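PDB 4LGV: glucose-6-phosphate 1-dehydrogenase from Mycobacterium avium, which catalyses the oxidation of glucose 6-phosphate to 6-phosphogluconolactone, the entry step of the oxidative pentose phosphate pathway. Local coordinates for residues W217-E231 / W328-G340. Numbering follows the deposited sequence.
Sequences WDRDSISEIHITMAE and WRWAGVPIFLRAG
Strands 222-230 and 335-340 form a parallel pair in the mixed, largely antiparallel sheet of the C-terminal domain: Ile-225, Ile-227 and Met-229 bridge Ile-335, Leu-337 and Ala-339, with the strand axes at 9° to each other. The backbone ladder runs from Ile-225 N and Pro-334 O (3.0 Å) to Glu-231 N and Gly-340 O (3.2 Å). On one face Thr-228 and Arg-338 lie side by side; Arg-338, extended from CG to NE, gives NE to Thr-228 OG1 at 2.9 Å, in the guanidinium plane. Toward the strands' N-terminal ends, Glu-224 OE1 takes the NE2 proton of His-226 (2.8 Å) on its anti side, and both residues lie by the CD2/CE2 side of the Phe-336 ring, CE2 3.5 Å from Glu-224 OE1. In the adjoining loops, arginines make reciprocal bonds: Arg-329 NH1 reaches Trp-217 O (2.8 Å) from above the carbonyl plane, while Arg-219, bent at chi3 (-67°), directs NE to Ala-331 O (2.8 Å, 171° at the hydrogen). Trp-330 CZ2 meets Trp-217 CD1 at 3.7 Å. Two guanidinium-to-carbonyl bonds, the backbone bond from Arg-219 N to Arg-329 O and the packing of Trp-330 continue the contact where the ladder has ended.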
loop_
_atom_site.group_PDB
_atom_site.type_symbol
_atom_site.label_atom_id
_atom_site.label_comp_id
_atom_site.label_asym_id
_atom_site.label_seq_id
_atom_site.Cartn_x
_atom_site.Cartn_y
_atom_site.Cartn_z
ATOM N N TRP A 217 8.204 2.266 -6.320
ATOM C CA TRP A 217 9.556 1.704 -6.381
ATOM C C TRP A 217 9.778 0.488 -5.479
ATOM O O TRP A 217 10.688 0.444 -4.653
ATOM C CB TRP A 217 10.549 2.825 -6.026
ATOM C CG TRP A 217 11.786 2.792 -6.805
ATOM C CD1 TRP A 217 12.912 2.083 -6.511
ATOM C CD2 TRP A 217 12.074 3.548 -7.969
ATOM N NE1 TRP A 217 13.871 2.318 -7.482
ATOM C CE2 TRP A 217 13.381 3.215 -8.378
ATOM C CE3 TRP A 217 11.362 4.473 -8.722
ATOM C CZ2 TRP A 217 13.993 3.826 -9.469
ATOM C CZ3 TRP A 217 11.958 5.051 -9.830
ATOM C CH2 TRP A 217 13.255 4.736 -10.189
ATOM N N ASP A 218 8.916 -0.494 -5.635
ATOM C CA ASP A 218 8.983 -1.765 -4.903
ATOM C C ASP A 218 8.211 -2.892 -5.648
ATOM O O ASP A 218 7.611 -2.655 -6.702
ATOM C CB ASP A 218 8.515 -1.600 -3.491
ATOM C CG ASP A 218 7.061 -1.201 -3.396
ATOM O OD1 ASP A 218 6.252 -1.620 -4.245
ATOM O OD2 ASP A 218 6.704 -0.481 -2.454
ATOM N N ARG A 219 8.309 -4.121 -5.141
ATOM C CA ARG A 219 7.742 -5.298 -5.794
ATOM C C ARG A 219 6.235 -5.274 -5.938
ATOM O O ARG A 219 5.674 -6.114 -6.645
ATOM C CB ARG A 219 8.106 -6.546 -4.985
ATOM C CG ARG A 219 7.501 -6.555 -3.594
ATOM C CD ARG A 219 8.210 -7.526 -2.678
ATOM N NE ARG A 219 7.992 -8.909 -3.102
ATOM C CZ ARG A 219 6.907 -9.636 -2.815
ATOM N NH1 ARG A 219 5.879 -9.132 -2.165
ATOM N NH2 ARG A 219 6.868 -10.884 -3.206
ATOM N N ASP A 220 5.557 -4.350 -5.259
ATOM C CA ASP A 220 4.107 -4.297 -5.360
ATOM C C ASP A 220 3.740 -3.642 -6.682
ATOM O O ASP A 220 2.624 -3.871 -7.198
ATOM C CB ASP A 220 3.461 -3.532 -4.192
ATOM C CG ASP A 220 3.592 -4.257 -2.850
ATOM O OD1 ASP A 220 3.834 -5.474 -2.818
ATOM O OD2 ASP A 220 3.399 -3.610 -1.798
ATOM N N SER A 221 4.656 -2.836 -7.240
ATOM C CA SER A 221 4.383 -2.232 -8.531
ATOM C C SER A 221 5.252 -2.810 -9.632
ATOM O O SER A 221 4.835 -2.840 -10.773
ATOM C CB SER A 221 4.494 -0.685 -8.458
ATOM O OG SER A 221 3.451 -0.092 -7.675
ATOM N N ILE A 222 6.484 -3.181 -9.302
ATOM C CA ILE A 222 7.495 -3.534 -10.311
ATOM C C ILE A 222 7.528 -5.041 -10.437
ATOM O O ILE A 222 7.650 -5.738 -9.429
ATOM C CB ILE A 222 8.900 -3.087 -9.902
ATOM C CG1 ILE A 222 9.021 -1.569 -9.743
ATOM C CG2 ILE A 222 9.935 -3.580 -10.868
ATOM C CD1 ILE A 222 8.527 -0.776 -10.906
ATOM N N SER A 223 7.399 -5.543 -11.667
ATOM C CA SER A 223 7.443 -7.009 -11.895
ATOM C C SER A 223 8.797 -7.532 -12.309
ATOM O O SER A 223 9.127 -8.655 -11.994
ATOM C CB SER A 223 6.440 -7.494 -12.931
ATOM O OG SER A 223 6.804 -6.966 -14.184
ATOM N N GLU A 224 9.600 -6.703 -12.923
ATOM C CA GLU A 224 10.820 -7.157 -13.526
ATOM C C GLU A 224 11.736 -5.979 -13.831
ATOM O O GLU A 224 11.250 -4.902 -14.178
ATOM C CB GLU A 224 10.459 -7.873 -14.834
ATOM C CG GLU A 224 11.583 -8.539 -15.565
ATOM C CD GLU A 224 11.052 -9.598 -16.541
ATOM O OE1 GLU A 224 11.691 -9.849 -17.616
ATOM O OE2 GLU A 224 9.992 -10.157 -16.253
ATOM N N ILE A 225 13.040 -6.225 -13.812
ATOM C CA ILE A 225 14.031 -5.219 -14.150
ATOM C C ILE A 225 14.997 -5.729 -15.213
ATOM O O ILE A 225 15.465 -6.855 -15.108
ATOM C CB ILE A 225 14.829 -4.822 -12.894
ATOM C CG1 ILE A 225 13.881 -4.231 -11.843
ATOM C CG2 ILE A 225 15.866 -3.786 -13.250
ATOM C CD1 ILE A 225 14.478 -3.865 -10.530
ATOM N N HIS A 226 15.289 -4.904 -16.227
ATOM C CA HIS A 226 16.304 -5.228 -17.248
ATOM C C HIS A 226 17.369 -4.142 -17.257
ATOM O O HIS A 226 17.053 -2.951 -17.347
ATOM C CB HIS A 226 15.752 -5.268 -18.648
ATOM C CG HIS A 226 14.837 -6.405 -18.918
ATOM N ND1 HIS A 226 14.248 -6.593 -20.149
ATOM C CD2 HIS A 226 14.346 -7.371 -18.112
ATOM C CE1 HIS A 226 13.480 -7.671 -20.110
ATOM N NE2 HIS A 226 13.504 -8.147 -18.876
ATOM N N ILE A 227 18.611 -4.557 -17.123
ATOM C CA ILE A 227 19.738 -3.648 -17.195
ATOM C C ILE A 227 20.536 -3.937 -18.462
ATOM O O ILE A 227 20.951 -5.073 -18.697
ATOM C CB ILE A 227 20.631 -3.817 -15.972
ATOM C CG1 ILE A 227 19.858 -3.320 -14.747
ATOM C CG2 ILE A 227 21.913 -3.047 -16.172
ATOM C CD1 ILE A 227 20.591 -3.482 -13.422
ATOM N N THR A 228 20.679 -2.936 -19.301
ATOM C CA THR A 228 21.385 -3.083 -20.570
ATOM C C THR A 228 22.551 -2.137 -20.591
ATOM O O THR A 228 22.385 -0.932 -20.394
ATOM C CB THR A 228 20.473 -2.748 -21.755
ATOM O OG1 THR A 228 19.399 -3.692 -21.834
ATOM C CG2 THR A 228 21.260 -2.783 -23.060
ATOM N N MET A 229 23.744 -2.673 -20.819
ATOM C CA MET A 229 24.901 -1.857 -21.101
ATOM C C MET A 229 25.484 -2.236 -22.460
ATOM O O MET A 229 26.110 -3.278 -22.610
ATOM C CB MET A 229 25.987 -2.028 -20.069
ATOM C CG MET A 229 27.223 -1.295 -20.585
ATOM S SD MET A 229 28.497 -1.252 -19.376
ATOM C CE MET A 229 29.633 -0.201 -20.257
ATOM N N ALA A 230 25.310 -1.358 -23.437
ATOM C CA ALA A 230 25.769 -1.614 -24.796
ATOM C C ALA A 230 26.831 -0.614 -25.225
ATOM O O ALA A 230 26.716 0.601 -24.971
ATOM C CB ALA A 230 24.593 -1.572 -25.742
ATOM N N GLU A 231 27.885 -1.119 -25.834
ATOM C CA GLU A 231 28.885 -0.251 -26.486
ATOM C C GLU A 231 28.943 -0.650 -27.974
ATOM O O GLU A 231 28.983 -1.819 -28.287
ATOM C CB GLU A 231 30.252 -0.404 -25.800
ATOM C CG GLU A 231 30.259 0.108 -24.367
ATOM C CD GLU A 231 31.548 -0.161 -23.625
ATOM O OE1 GLU A 231 32.036 -1.303 -23.640
ATOM O OE2 GLU A 231 32.109 0.775 -23.058
ATOM N N TRP A 328 12.597 -7.385 1.421
ATOM C CA TRP A 328 11.197 -6.945 1.456
ATOM C C TRP A 328 10.802 -6.102 0.245
ATOM O O TRP A 328 9.651 -6.096 -0.149
ATOM C CB TRP A 328 10.898 -6.157 2.713
ATOM C CG TRP A 328 10.792 -6.983 3.956
ATOM C CD1 TRP A 328 11.023 -8.308 4.079
ATOM C CD2 TRP A 328 10.470 -6.508 5.282
ATOM N NE1 TRP A 328 10.860 -8.696 5.386
ATOM C CE2 TRP A 328 10.505 -7.608 6.137
ATOM C CE3 TRP A 328 10.132 -5.268 5.805
ATOM C CZ2 TRP A 328 10.231 -7.504 7.510
ATOM C CZ3 TRP A 328 9.871 -5.151 7.173
ATOM C CH2 TRP A 328 9.922 -6.252 8.006
ATOM N N ARG A 329 11.752 -5.356 -0.326
ATOM C CA ARG A 329 11.425 -4.420 -1.414
ATOM C C ARG A 329 11.384 -5.129 -2.764
ATOM O O ARG A 329 10.545 -4.797 -3.594
ATOM C CB ARG A 329 12.418 -3.304 -1.477
ATOM C CG ARG A 329 12.049 -2.207 -2.476
ATOM C CD ARG A 329 13.023 -1.029 -2.434
ATOM N NE ARG A 329 12.856 -0.320 -1.186
ATOM C CZ ARG A 329 11.945 0.606 -0.976
ATOM N NH1 ARG A 329 11.070 0.967 -1.926
ATOM N NH2 ARG A 329 11.867 1.169 0.207
ATOM N N TRP A 330 12.230 -6.134 -2.954
ATOM C CA TRP A 330 12.437 -6.703 -4.284
ATOM C C TRP A 330 12.226 -8.248 -4.440
ATOM O O TRP A 330 12.365 -8.754 -5.544
ATOM C CB TRP A 330 13.840 -6.346 -4.791
ATOM C CG TRP A 330 14.092 -4.859 -4.849
ATOM C CD1 TRP A 330 14.956 -4.142 -4.071
ATOM C CD2 TRP A 330 13.497 -3.909 -5.754
ATOM N NE1 TRP A 330 14.928 -2.821 -4.432
ATOM C CE2 TRP A 330 14.057 -2.662 -5.476
ATOM C CE3 TRP A 330 12.538 -4.012 -6.770
ATOM C CZ2 TRP A 330 13.670 -1.517 -6.135
ATOM C CZ3 TRP A 330 12.161 -2.873 -7.455
ATOM C CH2 TRP A 330 12.733 -1.632 -7.134
ATOM N N ALA A 331 11.867 -8.952 -3.395
ATOM C CA ALA A 331 11.781 -10.433 -3.491
ATOM C C ALA A 331 10.861 -10.817 -4.641
ATOM O O ALA A 331 9.777 -10.234 -4.792
ATOM C CB ALA A 331 11.282 -11.053 -2.204
ATOM N N GLY A 332 11.291 -11.810 -5.414
ATOM C CA GLY A 332 10.485 -12.340 -6.521
ATOM C C GLY A 332 10.566 -11.528 -7.828
ATOM O O GLY A 332 9.931 -11.917 -8.838
ATOM N N VAL A 333 11.303 -10.412 -7.833
ATOM C CA VAL A 333 11.411 -9.585 -9.018
ATOM C C VAL A 333 12.659 -10.055 -9.762
ATOM O O VAL A 333 13.747 -9.808 -9.296
ATOM C CB VAL A 333 11.531 -8.101 -8.650
ATOM C CG1 VAL A 333 11.863 -7.253 -9.866
ATOM C CG2 VAL A 333 10.258 -7.605 -8.007
ATOM N N PRO A 334 12.513 -10.724 -10.915
ATOM C CA PRO A 334 13.678 -11.089 -11.638
ATOM C C PRO A 334 14.419 -9.884 -12.199
ATOM O O PRO A 334 13.793 -8.966 -12.721
ATOM C CB PRO A 334 13.126 -11.956 -12.817
ATOM C CG PRO A 334 11.674 -12.209 -12.500
ATOM C CD PRO A 334 11.280 -11.053 -11.637
ATOM N N ILE A 335 15.743 -9.927 -12.102
ATOM C CA ILE A 335 16.595 -8.894 -12.612
ATOM C C ILE A 335 17.489 -9.486 -13.709
ATOM O O ILE A 335 18.272 -10.385 -13.457
ATOM C CB ILE A 335 17.432 -8.322 -11.459
ATOM C CG1 ILE A 335 16.503 -7.803 -10.360
ATOM C CG2 ILE A 335 18.362 -7.241 -11.965
ATOM C CD1 ILE A 335 17.183 -7.387 -9.070
ATOM N N PHE A 336 17.331 -8.996 -14.932
ATOM C CA PHE A 336 18.118 -9.452 -16.048
ATOM C C PHE A 336 19.111 -8.362 -16.433
ATOM O O PHE A 336 18.781 -7.177 -16.491
ATOM C CB PHE A 336 17.220 -9.812 -17.254
ATOM C CG PHE A 336 16.327 -11.009 -17.016
ATOM C CD1 PHE A 336 16.825 -12.281 -17.137
ATOM C CD2 PHE A 336 15.028 -10.849 -16.682
ATOM C CE1 PHE A 336 16.031 -13.397 -16.893
ATOM C CE2 PHE A 336 14.207 -11.935 -16.461
ATOM C CZ PHE A 336 14.706 -13.223 -16.577
ATOM N N LEU A 337 20.313 -8.800 -16.758
ATOM C CA LEU A 337 21.381 -7.904 -17.090
ATOM C C LEU A 337 22.092 -8.378 -18.361
ATOM O O LEU A 337 22.324 -9.566 -18.514
ATOM C CB LEU A 337 22.316 -7.882 -15.931
ATOM C CG LEU A 337 23.483 -6.952 -16.023
ATOM C CD1 LEU A 337 23.874 -6.577 -14.595
ATOM C CD2 LEU A 337 24.626 -7.614 -16.782
ATOM N N ARG A 338 22.379 -7.440 -19.272
ATOM C CA ARG A 338 23.152 -7.728 -20.456
ATOM C C ARG A 338 24.127 -6.607 -20.699
ATOM O O ARG A 338 23.810 -5.416 -20.526
ATOM C CB ARG A 338 22.283 -7.953 -21.676
ATOM C CG ARG A 338 21.502 -6.753 -22.129
ATOM C CD ARG A 338 20.650 -7.072 -23.349
ATOM N NE ARG A 338 19.756 -5.947 -23.638
ATOM C CZ ARG A 338 19.010 -5.833 -24.721
ATOM N NH1 ARG A 338 19.036 -6.780 -25.641
ATOM N NH2 ARG A 338 18.247 -4.758 -24.905
ATOM N N ALA A 339 25.352 -7.002 -21.018
ATOM C CA ALA A 339 26.429 -6.055 -21.299
ATOM C C ALA A 339 27.320 -6.615 -22.404
ATOM O O ALA A 339 27.621 -7.800 -22.419
ATOM C CB ALA A 339 27.230 -5.809 -20.058
ATOM N N GLY A 340 27.748 -5.772 -23.330
ATOM C CA GLY A 340 28.631 -6.245 -24.363
ATOM C C GLY A 340 29.227 -5.256 -25.324
ATOM O O GLY A 340 28.700 -4.174 -25.529
HETATM O O HOH W 1 7.673 -10.392 -10.253
#